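Local coordinates for putative efflux transporter (PDB 4L8J), which probably serves as the periplasmic membrane-fusion (adaptor) subunit of an HlyD-family efflux pump, linking an inner-membrane transporter to an outer-membrane channel, at residues L48-V51 with E52-V56; V88-N91 with K92-L95; Y105-S108 with V109-Q113; Q148-N151 with S152-I156. All blocks are in the same frame, centred on the assembly; numbering follows the deposited sequence.

Interaction 1: residues L48-V51 with E52-V56; sequences LPVV and EGQRV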
ATOM      1  N   LEU A  48      43.118 -11.113 -57.046  1.00 42.41           N
ATOM      2  CA  LEU A  48      42.520 -10.220 -56.068  1.00 41.54           C
ATOM      3  C   LEU A  48      40.992 -10.417 -56.222  1.00 43.20           C
ATOM      4  O   LEU A  48      40.329  -9.617 -56.856  1.00 43.64           O
ATOM      5  CB  LEU A  48      42.997  -8.788 -56.356  1.00 42.66           C
ATOM      6  CG  LEU A  48      42.870  -7.743 -55.243  1.00 47.73           C
ATOM      7  CD1 LEU A  48      43.471  -8.227 -53.930  1.00 47.05           C
ATOM      8  CD2 LEU A  48      43.566  -6.478 -55.650  1.00 52.03           C
ATOM      9  N   PRO A  49      40.443 -11.561 -55.756  1.00 38.44           N
ATOM     10  CA  PRO A  49      39.052 -11.895 -56.095  1.00 37.98           C
ATOM     11  C   PRO A  49      37.963 -11.188 -55.278  1.00 40.37           C
ATOM     12  O   PRO A  49      36.785 -11.398 -55.563  1.00 39.22           O
ATOM     13  CB  PRO A  49      39.015 -13.401 -55.838  1.00 39.59           C
ATOM     14  CG  PRO A  49      39.968 -13.583 -54.666  1.00 42.29           C
ATOM     15  CD  PRO A  49      41.100 -12.685 -55.042  1.00 38.28           C
ATOM     16  N   VAL A  50      38.344 -10.391 -54.256  1.00 36.18           N
ATOM     17  CA  VAL A  50      37.393  -9.671 -53.393  1.00 35.06           C
ATOM     18  C   VAL A  50      37.292  -8.178 -53.781  1.00 41.89           C
ATOM     19  O   VAL A  50      38.216  -7.617 -54.373  1.00 43.33           O
ATOM     20  CB  VAL A  50      37.736  -9.849 -51.890  1.00 37.91           C
ATOM     21  CG1 VAL A  50      37.527 -11.308 -51.454  1.00 37.15           C
ATOM     22  CG2 VAL A  50      39.169  -9.390 -51.576  1.00 37.44           C
ATOM     23  N   VAL A  51      36.155  -7.554 -53.452  1.00 38.89           N
ATOM     24  CA  VAL A  51      35.869  -6.134 -53.704  1.00 40.18           C
ATOM     25  C   VAL A  51      35.515  -5.453 -52.382  1.00 43.52           C
ATOM     26  O   VAL A  51      35.156  -6.135 -51.409  1.00 41.89           O
ATOM     27  CB  VAL A  51      34.737  -5.894 -54.757  1.00 44.55           C
ATOM     28  CG1 VAL A  51      35.128  -6.416 -56.132  1.00 45.88           C
ATOM     29  CG2 VAL A  51      33.387  -6.463 -54.298  1.00 43.33           C
ATOM     30  N   GLU A  52      35.582  -4.109 -52.358  1.00 42.62           N
ATOM     31  CA  GLU A  52      35.199  -3.302 -51.187  1.00 43.80           C
ATOM     32  C   GLU A  52      33.724  -3.472 -50.890  1.00 47.83           C
ATOM     33  O   GLU A  52      32.902  -3.425 -51.807  1.00 48.91           O
ATOM     34  CB  GLU A  52      35.515  -1.819 -51.415  1.00 46.41           C
ATOM     35  CG  GLU A  52      36.998  -1.521 -51.262  1.00 55.53           C
ATOM     36  CD  GLU A  52      37.395  -0.066 -51.395  1.00 70.15           C
ATOM     37  OE1 GLU A  52      36.517   0.816 -51.242  1.00 71.38           O
ATOM     38  OE2 GLU A  52      38.594   0.192 -51.649  1.00 58.86           O
ATOM     39  N   GLY A  53      33.413  -3.722 -49.629  1.00 44.66           N
ATOM     40  CA  GLY A  53      32.045  -3.928 -49.158  1.00 43.54           C
ATOM     41  C   GLY A  53      31.633  -5.384 -49.099  1.00 45.82           C
ATOM     42  O   GLY A  53      30.597  -5.714 -48.515  1.00 44.30           O
ATOM     43  N   GLN A  54      32.441  -6.273 -49.710  1.00 41.91           N
ATOM     44  CA  GLN A  54      32.175  -7.703 -49.733  1.00 40.82           C
ATOM     45  C   GLN A  54      32.338  -8.307 -48.350  1.00 44.27           C
ATOM     46  O   GLN A  54      33.271  -7.974 -47.606  1.00 43.64           O
ATOM     47  CB  GLN A  54      33.097  -8.412 -50.737  1.00 42.21           C
ATOM     48  CG  GLN A  54      32.878  -9.931 -50.867  1.00 42.85           C
ATOM     49  CD  GLN A  54      33.632 -10.491 -52.041  1.00 47.95           C
ATOM     50  OE1 GLN A  54      34.164  -9.749 -52.876  1.00 37.99           O
ATOM     51  NE2 GLN A  54      33.692 -11.817 -52.135  1.00 43.60           N
ATOM     52  N   ARG A  55      31.420  -9.210 -48.021  1.00 40.91           N
ATOM     53  CA  ARG A  55      31.427  -9.953 -46.770  1.00 39.73           C
ATOM     54  C   ARG A  55      32.112 -11.272 -47.035  1.00 43.76           C
ATOM     55  O   ARG A  55      31.745 -11.994 -47.965  1.00 45.33           O
ATOM     56  CB  ARG A  55      29.990 -10.128 -46.232  1.00 40.91           C
ATOM     57  CG  ARG A  55      29.318  -8.793 -45.890  1.00 52.93           C
ATOM     58  CD  ARG A  55      27.865  -8.930 -45.467  1.00 65.00           C
ATOM     59  NE  ARG A  55      27.212  -7.622 -45.380  1.00 80.62           N
ATOM     60  CZ  ARG A  55      26.586  -7.020 -46.390  1.00 99.44           C
ATOM     61  NH1 ARG A  55      26.512  -7.607 -47.581  1.00 88.17           N
ATOM     62  NH2 ARG A  55      26.030  -5.828 -46.218  1.00 87.28           N
ATOM     63  N   VAL A  56      33.174 -11.536 -46.285  1.00 39.64           N
ATOM     64  CA  VAL A  56      33.982 -12.736 -46.427  1.00 38.94           C
ATOM     65  C   VAL A  56      33.925 -13.557 -45.137  1.00 43.99           C
ATOM     66  O   VAL A  56      33.610 -13.033 -44.068  1.00 40.52           O
ATOM     67  CB  VAL A  56      35.443 -12.452 -46.873  1.00 41.59           C
ATOM     68  CG1 VAL A  56      35.484 -11.711 -48.195  1.00 41.76           C
ATOM     69  CG2 VAL A  56      36.243 -11.712 -45.806  1.00 40.82           C
TER
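Two hydrogen bonds join V51 and Q54 across a type II beta turn that runs from one to the other. The turn's own bond goes from Q54 N to V51 O at 3.2 Å. The second is made by the side chain: V51 N donates to Q54 OE1 at 3.0 Å, bent to 152° at the hydrogen. Q54 CG lies anti to its backbone N (chi1 -179°) and the chain runs on extended, which carries the amide back across the mouth of the turn. With an alanine here, V51 N would probably lose this acceptor and V50 the amide that lies on it.

Van der Waals contacts lie beside these bonds. V50 CA sits 3.3 Å from Q54 OE1, V50 CG1 packs on the amide carbon CD, and on the buried side the same methyl makes an apolar contact with V56 CG1 at 3.9 Å. G53, at phi 95°, takes the turn corner that suits glycine.

Outside the turn, R142 of strand 137-142 binds V50 O through NH1 and E52 OE2 through its backbone N. This is a type II beta turn closed a second time by a side-chain-to-backbone bond, leading into strand 55-56 of the barrel-sandwich (lipoyl-like) domain of HlyD-type adaptor proteins.

Interaction 2: residues V88-N91 with K92-L95; sequences VERN and KRLL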
ATOM      1  N   VAL A  88      70.581 -40.052 -43.435  1.00 42.67           N
ATOM      2  CA  VAL A  88      70.645 -40.230 -41.965  1.00 42.61           C
ATOM      3  C   VAL A  88      70.113 -41.599 -41.540  1.00 46.54           C
ATOM      4  O   VAL A  88      70.662 -42.163 -40.592  1.00 44.99           O
ATOM      5  CB  VAL A  88      69.962 -39.111 -41.118  1.00 47.58           C
ATOM      6  CG1 VAL A  88      70.336 -39.223 -39.637  1.00 46.78           C
ATOM      7  CG2 VAL A  88      70.371 -37.753 -41.605  1.00 48.01           C
ATOM      8  N   GLU A  89      69.046 -42.121 -42.200  1.00 44.27           N
ATOM      9  CA  GLU A  89      68.462 -43.426 -41.843  1.00 45.13           C
ATOM     10  C   GLU A  89      69.433 -44.541 -42.127  1.00 50.37           C
ATOM     11  O   GLU A  89      69.579 -45.447 -41.309  1.00 51.58           O
ATOM     12  CB  GLU A  89      67.115 -43.677 -42.550  1.00 47.29           C
ATOM     13  CG  GLU A  89      65.948 -43.015 -41.834  1.00 57.29           C
ATOM     14  CD  GLU A  89      65.863 -43.207 -40.328  1.00 80.83           C
ATOM     15  OE1 GLU A  89      65.809 -44.373 -39.870  1.00 71.96           O
ATOM     16  OE2 GLU A  89      65.844 -42.184 -39.605  1.00 76.40           O
ATOM     17  N   ARG A  90      70.164 -44.414 -43.236  1.00 47.28           N
ATOM     18  CA  ARG A  90      71.237 -45.298 -43.664  1.00 47.94           C
ATOM     19  C   ARG A  90      72.352 -45.283 -42.636  1.00 49.44           C
ATOM     20  O   ARG A  90      72.801 -46.346 -42.209  1.00 48.49           O
ATOM     21  CB  ARG A  90      71.778 -44.815 -45.011  1.00 50.83           C
ATOM     22  CG  ARG A  90      71.832 -45.857 -46.089  1.00 69.60           C
ATOM     23  CD  ARG A  90      72.207 -45.186 -47.392  1.00 84.85           C
ATOM     24  NE  ARG A  90      71.034 -44.892 -48.218  1.00 97.11           N
ATOM     25  CZ  ARG A  90      70.827 -43.744 -48.861  1.00104.94           C
ATOM     26  NH1 ARG A  90      71.719 -42.760 -48.783  1.00 79.15           N
ATOM     27  NH2 ARG A  90      69.733 -43.575 -49.591  1.00 93.12           N
ATOM     28  N   ASN A  91      72.792 -44.068 -42.222  1.00 45.05           N
ATOM     29  CA  ASN A  91      73.876 -43.892 -41.241  1.00 43.14           C
ATOM     30  C   ASN A  91      73.471 -44.378 -39.857  1.00 44.21           C
ATOM     31  O   ASN A  91      74.344 -44.847 -39.130  1.00 44.33           O
ATOM     32  CB  ASN A  91      74.391 -42.449 -41.218  1.00 39.67           C
ATOM     33  CG  ASN A  91      75.113 -42.131 -42.513  1.00 47.12           C
ATOM     34  OD1 ASN A  91      75.292 -43.004 -43.348  1.00 45.88           O
ATOM     35  ND2 ASN A  91      75.532 -40.886 -42.735  1.00 35.86           N
ATOM     36  N   LYS A  92      72.166 -44.342 -39.512  1.00 39.74           N
ATOM     37  CA  LYS A  92      71.689 -44.882 -38.222  1.00 39.30           C
ATOM     38  C   LYS A  92      71.960 -46.391 -38.196  1.00 48.23           C
ATOM     39  O   LYS A  92      72.479 -46.915 -37.209  1.00 47.71           O
ATOM     40  CB  LYS A  92      70.194 -44.603 -37.998  1.00 38.42           C
ATOM     41  CG  LYS A  92      69.909 -43.182 -37.618  1.00 48.49           C
ATOM     42  CD  LYS A  92      68.445 -42.955 -37.309  1.00 51.42           C
ATOM     43  CE  LYS A  92      68.145 -41.494 -37.059  1.00 43.47           C
ATOM     44  NZ  LYS A  92      66.686 -41.251 -36.943  1.00 64.22           N
ATOM     45  N   ARG A  93      71.663 -47.071 -39.327  1.00 48.90           N
ATOM     46  CA  ARG A  93      71.882 -48.507 -39.493  1.00 50.25           C
ATOM     47  C   ARG A  93      73.367 -48.844 -39.495  1.00 53.63           C
ATOM     48  O   ARG A  93      73.744 -49.794 -38.812  1.00 54.77           O
ATOM     49  CB  ARG A  93      71.199 -49.022 -40.762  1.00 53.72           C
ATOM     50  CG  ARG A  93      69.750 -49.418 -40.528  1.00 65.12           C
ATOM     51  CD  ARG A  93      69.248 -50.443 -41.549  1.00 78.86           C
ATOM     52  NE  ARG A  93      69.629 -50.124 -42.929  1.00 85.46           N
ATOM     53  CZ  ARG A  93      69.010 -49.237 -43.702  1.00 97.27           C
ATOM     54  NH1 ARG A  93      67.964 -48.559 -43.243  1.00 82.57           N
ATOM     55  NH2 ARG A  93      69.436 -49.015 -44.938  1.00 86.86           N
ATOM     56  N   LEU A  94      74.209 -48.044 -40.208  1.00 49.44           N
ATOM     57  CA  LEU A  94      75.673 -48.188 -40.274  1.00 49.14           C
ATOM     58  C   LEU A  94      76.348 -47.954 -38.912  1.00 51.95           C
ATOM     59  O   LEU A  94      77.328 -48.640 -38.581  1.00 51.46           O
ATOM     60  CB  LEU A  94      76.273 -47.193 -41.294  1.00 49.42           C
ATOM     61  CG  LEU A  94      76.065 -47.450 -42.789  1.00 55.33           C
ATOM     62  CD1 LEU A  94      76.570 -46.275 -43.597  1.00 55.96           C
ATOM     63  CD2 LEU A  94      76.799 -48.687 -43.242  1.00 56.18           C
ATOM     64  N   LEU A  95      75.890 -46.925 -38.155  1.00 45.95           N
ATOM     65  CA  LEU A  95      76.476 -46.643 -36.843  1.00 43.50           C
ATOM     66  C   LEU A  95      76.091 -47.741 -35.848  1.00 51.06           C
ATOM     67  O   LEU A  95      76.929 -48.136 -35.050  1.00 50.79           O
ATOM     68  CB  LEU A  95      76.049 -45.245 -36.316  1.00 41.46           C
ATOM     69  CG  LEU A  95      76.669 -44.787 -34.981  1.00 42.86           C
ATOM     70  CD1 LEU A  95      78.195 -44.627 -35.090  1.00 42.33           C
ATOM     71  CD2 LEU A  95      76.053 -43.492 -34.542  1.00 37.89           C
TER
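E89 and K92 meet because one side chain folds and the other stays straight: E89 bends at chi2 (-47°), while K92 runs extended beyond CG back toward the preceding turn of the helix. Both lie near the distal end of helix 68-95, one arm of the alpha-helical hairpin that membrane-fusion proteins of this family carry on their barrel-sandwich domain. The result is an i to i+3 salt bridge, K92 NZ to E89 OE2 at 2.9 Å, with the ammonium on the syn side of the carboxylate. Along the way the K92 methylenes run close to the helix backbone, CG lying 3.2 Å from V88 O, and CE reaches V88 CG1.

Regular i to i+4 bonds hold the backbone beneath. K92 N donates to V88 O, L94 N to R90 O and L95 N to N91 O, while R93 N to E89 O is weak at 3.3 Å. R93, bent at chi3, turns its guanidinium so that R90 CA lies over one face. The two guanidinium planes stand 76° apart, and the like charges of R90 NE and R93 NH2 stay 5.5 Å from each other.

The face formed by V88, N91 and L95 turns to the partner helix 102-127, where V88 meets Y112, and N91, K92 and L95 meet Y105. N91 spends its amide nitrogen there, in a hydrogen bond to S108 OG. At the amide's other end, N91 OD1 rests against the L94 methyl CD1 at 3.5 Å.

Interaction 3: residues Y105-S108 with V109-Q113; sequences YEIS and VANYQ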
ATOM      1  N   TYR A 105      78.399 -39.734 -38.922  1.00 40.05           N
ATOM      2  CA  TYR A 105      76.994 -39.813 -38.536  1.00 38.83           C
ATOM      3  C   TYR A 105      76.495 -38.430 -38.071  1.00 40.81           C
ATOM      4  O   TYR A 105      75.418 -37.996 -38.477  1.00 41.42           O
ATOM      5  CB  TYR A 105      76.776 -40.866 -37.422  1.00 38.71           C
ATOM      6  CG  TYR A 105      75.357 -40.869 -36.893  1.00 37.16           C
ATOM      7  CD1 TYR A 105      74.330 -41.458 -37.613  1.00 39.82           C
ATOM      8  CD2 TYR A 105      75.042 -40.273 -35.677  1.00 36.25           C
ATOM      9  CE1 TYR A 105      73.011 -41.386 -37.178  1.00 42.46           C
ATOM     10  CE2 TYR A 105      73.724 -40.239 -35.207  1.00 36.52           C
ATOM     11  CZ  TYR A 105      72.718 -40.821 -35.952  1.00 45.40           C
ATOM     12  OH  TYR A 105      71.411 -40.770 -35.543  1.00 53.81           O
ATOM     13  N   GLU A 106      77.285 -37.750 -37.230  1.00 35.49           N
ATOM     14  CA  GLU A 106      76.954 -36.431 -36.675  1.00 33.84           C
ATOM     15  C   GLU A 106      76.797 -35.387 -37.765  1.00 39.44           C
ATOM     16  O   GLU A 106      75.862 -34.591 -37.720  1.00 38.80           O
ATOM     17  CB  GLU A 106      78.026 -35.987 -35.703  1.00 33.91           C
ATOM     18  CG  GLU A 106      77.686 -34.657 -35.041  1.00 33.77           C
ATOM     19  CD  GLU A 106      78.712 -34.252 -34.014  1.00 45.61           C
ATOM     20  OE1 GLU A 106      79.771 -34.915 -33.971  1.00 42.80           O
ATOM     21  OE2 GLU A 106      78.438 -33.325 -33.217  1.00 38.72           O
ATOM     22  N   ILE A 107      77.717 -35.384 -38.735  1.00 37.27           N
ATOM     23  CA  ILE A 107      77.648 -34.498 -39.896  1.00 37.46           C
ATOM     24  C   ILE A 107      76.313 -34.747 -40.599  1.00 41.26           C
ATOM     25  O   ILE A 107      75.614 -33.789 -40.912  1.00 41.27           O
ATOM     26  CB  ILE A 107      78.882 -34.714 -40.834  1.00 40.92           C
ATOM     27  CG1 ILE A 107      80.170 -34.108 -40.189  1.00 41.99           C
ATOM     28  CG2 ILE A 107      78.647 -34.128 -42.236  1.00 42.30           C
ATOM     29  CD1 ILE A 107      81.557 -34.613 -40.816  1.00 47.46           C
ATOM     30  N   SER A 108      75.932 -36.025 -40.804  1.00 36.91           N
ATOM     31  CA  SER A 108      74.675 -36.338 -41.499  1.00 36.06           C
ATOM     32  C   SER A 108      73.451 -35.910 -40.666  1.00 38.62           C
ATOM     33  O   SER A 108      72.470 -35.450 -41.250  1.00 39.39           O
ATOM     34  CB  SER A 108      74.620 -37.812 -41.906  1.00 38.96           C
ATOM     35  OG  SER A 108      74.346 -38.699 -40.835  1.00 46.25           O
ATOM     36  N   VAL A 109      73.528 -35.934 -39.321  1.00 33.92           N
ATOM     37  CA  VAL A 109      72.401 -35.437 -38.494  1.00 33.84           C
ATOM     38  C   VAL A 109      72.275 -33.898 -38.628  1.00 38.36           C
ATOM     39  O   VAL A 109      71.157 -33.359 -38.711  1.00 35.55           O
ATOM     40  CB  VAL A 109      72.543 -35.843 -37.002  1.00 36.44           C
ATOM     41  CG1 VAL A 109      71.484 -35.170 -36.143  1.00 35.31           C
ATOM     42  CG2 VAL A 109      72.474 -37.362 -36.842  1.00 37.14           C
ATOM     43  N   ALA A 110      73.418 -33.195 -38.570  1.00 36.92           N
ATOM     44  CA  ALA A 110      73.457 -31.737 -38.689  1.00 37.56           C
ATOM     45  C   ALA A 110      72.944 -31.315 -40.070  1.00 40.80           C
ATOM     46  O   ALA A 110      72.118 -30.414 -40.154  1.00 40.85           O
ATOM     47  CB  ALA A 110      74.880 -31.229 -38.453  1.00 38.69           C
ATOM     48  N   ASN A 111      73.350 -32.026 -41.130  1.00 38.16           N
ATOM     49  CA  ASN A 111      72.898 -31.785 -42.507  1.00 38.92           C
ATOM     50  C   ASN A 111      71.390 -31.996 -42.664  1.00 43.07           C
ATOM     51  O   ASN A 111      70.731 -31.258 -43.401  1.00 43.30           O
ATOM     52  CB  ASN A 111      73.639 -32.697 -43.482  1.00 41.49           C
ATOM     53  CG  ASN A 111      75.061 -32.282 -43.804  1.00 66.84           C
ATOM     54  OD1 ASN A 111      75.521 -31.191 -43.444  1.00 65.04           O
ATOM     55  ND2 ASN A 111      75.785 -33.140 -44.538  1.00 54.70           N
ATOM     56  N   TYR A 112      70.846 -33.001 -41.969  1.00 38.90           N
ATOM     57  CA  TYR A 112      69.420 -33.313 -41.992  1.00 37.41           C
ATOM     58  C   TYR A 112      68.616 -32.167 -41.371  1.00 39.92           C
ATOM     59  O   TYR A 112      67.618 -31.756 -41.956  1.00 39.67           O
ATOM     60  CB  TYR A 112      69.157 -34.638 -41.258  1.00 38.76           C
ATOM     61  CG  TYR A 112      67.694 -34.903 -40.989  1.00 41.15           C
ATOM     62  CD1 TYR A 112      66.848 -35.352 -42.002  1.00 43.58           C
ATOM     63  CD2 TYR A 112      67.138 -34.637 -39.741  1.00 40.97           C
ATOM     64  CE1 TYR A 112      65.487 -35.547 -41.773  1.00 44.21           C
ATOM     65  CE2 TYR A 112      65.778 -34.821 -39.503  1.00 41.97           C
ATOM     66  CZ  TYR A 112      64.962 -35.303 -40.514  1.00 52.24           C
ATOM     67  OH  TYR A 112      63.623 -35.491 -40.276  1.00 61.15           O
ATOM     68  N   GLN A 113      69.033 -31.650 -40.194  1.00 34.14           N
ATOM     69  CA  GLN A 113      68.317 -30.545 -39.552  1.00 33.33           C
ATOM     70  C   GLN A 113      68.355 -29.287 -40.438  1.00 38.44           C
ATOM     71  O   GLN A 113      67.345 -28.606 -40.550  1.00 37.14           O
ATOM     72  CB  GLN A 113      68.864 -30.250 -38.144  1.00 34.77           C
ATOM     73  CG  GLN A 113      68.798 -31.476 -37.188  1.00 52.62           C
ATOM     74  CD  GLN A 113      67.435 -31.879 -36.619  1.00 62.68           C
ATOM     75  OE1 GLN A 113      66.357 -31.435 -37.054  1.00 48.78           O
ATOM     76  NE2 GLN A 113      67.461 -32.752 -35.617  1.00 49.66           N
TER
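V109 lays its CG2 methyl over one face of the Y105 ring, a CH-pi contact 3.8 Å from the centroid and 26° off the ring normal. The methyl is displaced toward the rim; of the ring atoms, Y105 CE2 is nearest to V109 CG2, at 3.5 Å. Both first torsions lead there: a chi1 of 174° sets Y105 CG opposite the backbone N and swings the ring outward to where V109, one turn on, can cover its face, and V109 CG2 is anti to its own carbonyl carbon, which turns that methyl back toward Y105.

S108 takes chi1 76°, with OG between backbone N and carbonyl carbon, and from there the hydroxyl donates to Y105 O at 2.7 Å. That oxygen also accepts V109 N at 2.9 Å, making it a double acceptor. On the exposed side, I107 and N111 run side by side in the same direction, I107 CG2 lying 3.8 Å from N111 ND2.

Helix 102-127 is the returning arm of the helical hairpin and packs against helix 68-95. The side of it that carries Y105, S108 and Y112 faces that helix, and the Y112 hydroxyl is hydrogen-bonded to that of Y81.

Interaction 4: residues Q148-N151 with S152-I156; sequences QRVN and SGEGI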
ATOM      1  N   GLN A 148      50.095  -6.225 -59.307  1.00 60.71           N
ATOM      2  CA  GLN A 148      50.982  -5.303 -58.580  1.00 60.11           C
ATOM      3  C   GLN A 148      51.954  -6.128 -57.698  1.00 64.97           C
ATOM      4  O   GLN A 148      51.555  -7.130 -57.092  1.00 61.30           O
ATOM      5  CB  GLN A 148      50.155  -4.316 -57.728  1.00 60.01           C
ATOM      6  CG  GLN A 148      50.907  -3.468 -56.687  1.00 59.33           C
ATOM      7  CD  GLN A 148      50.034  -2.416 -56.024  1.00 76.73           C
ATOM      8  OE1 GLN A 148      48.922  -2.101 -56.473  1.00 75.02           O
ATOM      9  NE2 GLN A 148      50.525  -1.816 -54.948  1.00 65.49           N
ATOM     10  N   ARG A 149      53.225  -5.692 -57.638  1.00 64.36           N
ATOM     11  CA  ARG A 149      54.281  -6.334 -56.851  1.00 63.33           C
ATOM     12  C   ARG A 149      54.271  -5.749 -55.440  1.00 67.36           C
ATOM     13  O   ARG A 149      54.150  -4.528 -55.275  1.00 68.69           O
ATOM     14  CB  ARG A 149      55.653  -6.172 -57.546  1.00 63.42           C
ATOM     15  CG  ARG A 149      55.727  -6.922 -58.876  1.00 66.54           C
ATOM     16  CD  ARG A 149      57.071  -6.793 -59.577  1.00 71.41           C
ATOM     17  NE  ARG A 149      57.204  -7.742 -60.688  1.00 74.72           N
ATOM     18  CZ  ARG A 149      56.877  -7.475 -61.953  1.00 96.48           C
ATOM     19  NH1 ARG A 149      56.390  -6.284 -62.285  1.00 90.64           N
ATOM     20  NH2 ARG A 149      57.034  -8.398 -62.895  1.00 78.78           N
ATOM     21  N   VAL A 150      54.298  -6.633 -54.422  1.00 61.45           N
ATOM     22  CA  VAL A 150      54.232  -6.265 -53.001  1.00 60.32           C
ATOM     23  C   VAL A 150      55.313  -6.986 -52.187  1.00 65.52           C
ATOM     24  O   VAL A 150      55.821  -8.029 -52.608  1.00 64.83           O
ATOM     25  CB  VAL A 150      52.823  -6.530 -52.365  1.00 62.12           C
ATOM     26  CG1 VAL A 150      51.743  -5.658 -52.995  1.00 61.79           C
ATOM     27  CG2 VAL A 150      52.439  -8.014 -52.415  1.00 61.03           C
ATOM     28  N   ASN A 151      55.589  -6.455 -50.984  1.00 63.52           N
ATOM     29  CA  ASN A 151      56.522  -7.012 -50.009  1.00 63.72           C
ATOM     30  C   ASN A 151      55.743  -7.612 -48.840  1.00 68.60           C
ATOM     31  O   ASN A 151      54.521  -7.459 -48.778  1.00 69.03           O
ATOM     32  CB  ASN A 151      57.477  -5.915 -49.492  1.00 66.65           C
ATOM     33  CG  ASN A 151      58.261  -5.197 -50.562  1.00 94.37           C
ATOM     34  OD1 ASN A 151      59.034  -5.800 -51.317  1.00 88.32           O
ATOM     35  ND2 ASN A 151      58.090  -3.881 -50.633  1.00 87.49           N
ATOM     36  N   SER A 152      56.441  -8.266 -47.901  1.00 64.24           N
ATOM     37  CA  SER A 152      55.816  -8.798 -46.695  1.00 63.26           C
ATOM     38  C   SER A 152      55.392  -7.642 -45.826  1.00 66.01           C
ATOM     39  O   SER A 152      56.064  -6.608 -45.818  1.00 67.47           O
ATOM     40  CB  SER A 152      56.781  -9.698 -45.931  1.00 66.45           C
ATOM     41  OG  SER A 152      57.214 -10.762 -46.757  1.00 78.72           O
ATOM     42  N   GLY A 153      54.267  -7.790 -45.152  1.00 59.88           N
ATOM     43  CA  GLY A 153      53.739  -6.743 -44.285  1.00 59.12           C
ATOM     44  C   GLY A 153      53.063  -5.593 -45.000  1.00 63.07           C
ATOM     45  O   GLY A 153      52.435  -4.765 -44.345  1.00 62.94           O
ATOM     46  N   GLU A 154      53.176  -5.519 -46.341  1.00 60.70           N
ATOM     47  CA  GLU A 154      52.528  -4.472 -47.137  1.00 61.35           C
ATOM     48  C   GLU A 154      51.010  -4.726 -47.147  1.00 65.86           C
ATOM     49  O   GLU A 154      50.577  -5.825 -47.512  1.00 66.21           O
ATOM     50  CB  GLU A 154      53.104  -4.449 -48.561  1.00 63.63           C
ATOM     51  CG  GLU A 154      52.704  -3.233 -49.381  1.00 71.37           C
ATOM     52  CD  GLU A 154      53.437  -3.055 -50.699  1.00 92.91           C
ATOM     53  OE1 GLU A 154      54.517  -3.666 -50.875  1.00 86.81           O
ATOM     54  OE2 GLU A 154      52.950  -2.265 -51.540  1.00 87.01           O
ATOM     55  N   GLY A 155      50.239  -3.734 -46.696  1.00 60.48           N
ATOM     56  CA  GLY A 155      48.785  -3.809 -46.625  1.00 58.78           C
ATOM     57  C   GLY A 155      48.144  -4.197 -47.944  1.00 59.61           C
ATOM     58  O   GLY A 155      48.456  -3.605 -48.981  1.00 59.80           O
ATOM     59  N   ILE A 156      47.287  -5.236 -47.918  1.00 52.42           N
ATOM     60  CA  ILE A 156      46.604  -5.703 -49.127  1.00 50.89           C
ATOM     61  C   ILE A 156      45.144  -5.211 -49.060  1.00 52.62           C
ATOM     62  O   ILE A 156      44.653  -4.607 -50.009  1.00 52.89           O
ATOM     63  CB  ILE A 156      46.754  -7.238 -49.295  1.00 51.72           C
ATOM     64  CG1 ILE A 156      48.256  -7.684 -49.334  1.00 50.94           C
ATOM     65  CG2 ILE A 156      45.949  -7.774 -50.488  1.00 51.25           C
ATOM     66  CD1 ILE A 156      49.166  -7.163 -50.482  1.00 53.04           C
TER
HETATM   67  O   HOH W   1      51.737  -8.007 -48.410  1.00 43.31           O
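The carboxylate of E154 has V150 against its carbon, with CB and CG1 each 3.9 Å from CD, and the backbone N of N151 at one oxygen. That N-H, from N151 N, reaches E154 OE1 at 3.0 Å from the anti side, 33° out of the carboxylate plane and fairly straight. The N151 side-chain amide stands near the same oxygen, its plane turned 42° from the carboxylate.

These groups belong to a type II beta turn from N151 to E154, a tight reversal that carries the chain from one sheet of the barrel-sandwich domain, at strand 149-150, to the other, at the strand that starts near G155. The turn's own bond, E154 N to N151 O, is weak at 3.4 Å, so the side-chain bond shares in closing the reversal. The glutamate chain is extended throughout, with CG turned away from its own N (chi1 -168°), and this brings the carboxylate back over V150. A lysine in its place would probably leave N151 N without its acceptor and set an ammonium beside a backbone donor. G153 fills the turn position that favours glycine.

On the buried side V150 CG2 packs on I156 CD1 at 3.9 Å, and both side chains rest on I45 of strand 43-47. K36 reaches G153 O from outside the turn, and V150 is backbone hydrogen-bonded to G43. One water completes the closure, donating to N151 O at 2.9 Å and to E154 O at 2.6 Å.

From the N terminus, interaction 1 comes first, turning the chain from strand 43-47 toward strand 55-56. After strand 61-65 the chain leaves the sandwich along helix 68-95, which carries interaction 2, and returns along helix 102-127 with interaction 3; these two close nothing beyond a helical turn. Interaction 4 then reverses it between strands 149-150 and 155-161. Both turns pass the chain from one four-stranded sheet to the other. The four follow in series; none nests or crosses. Interactions 2 and 3, centres 11 Å apart, touch across the hairpin, whereas 1 and 4, centres 17 Å apart, meet through L48 and I156 in the sandwich. The nearest atoms of 1 and 2 are about 41 Å apart.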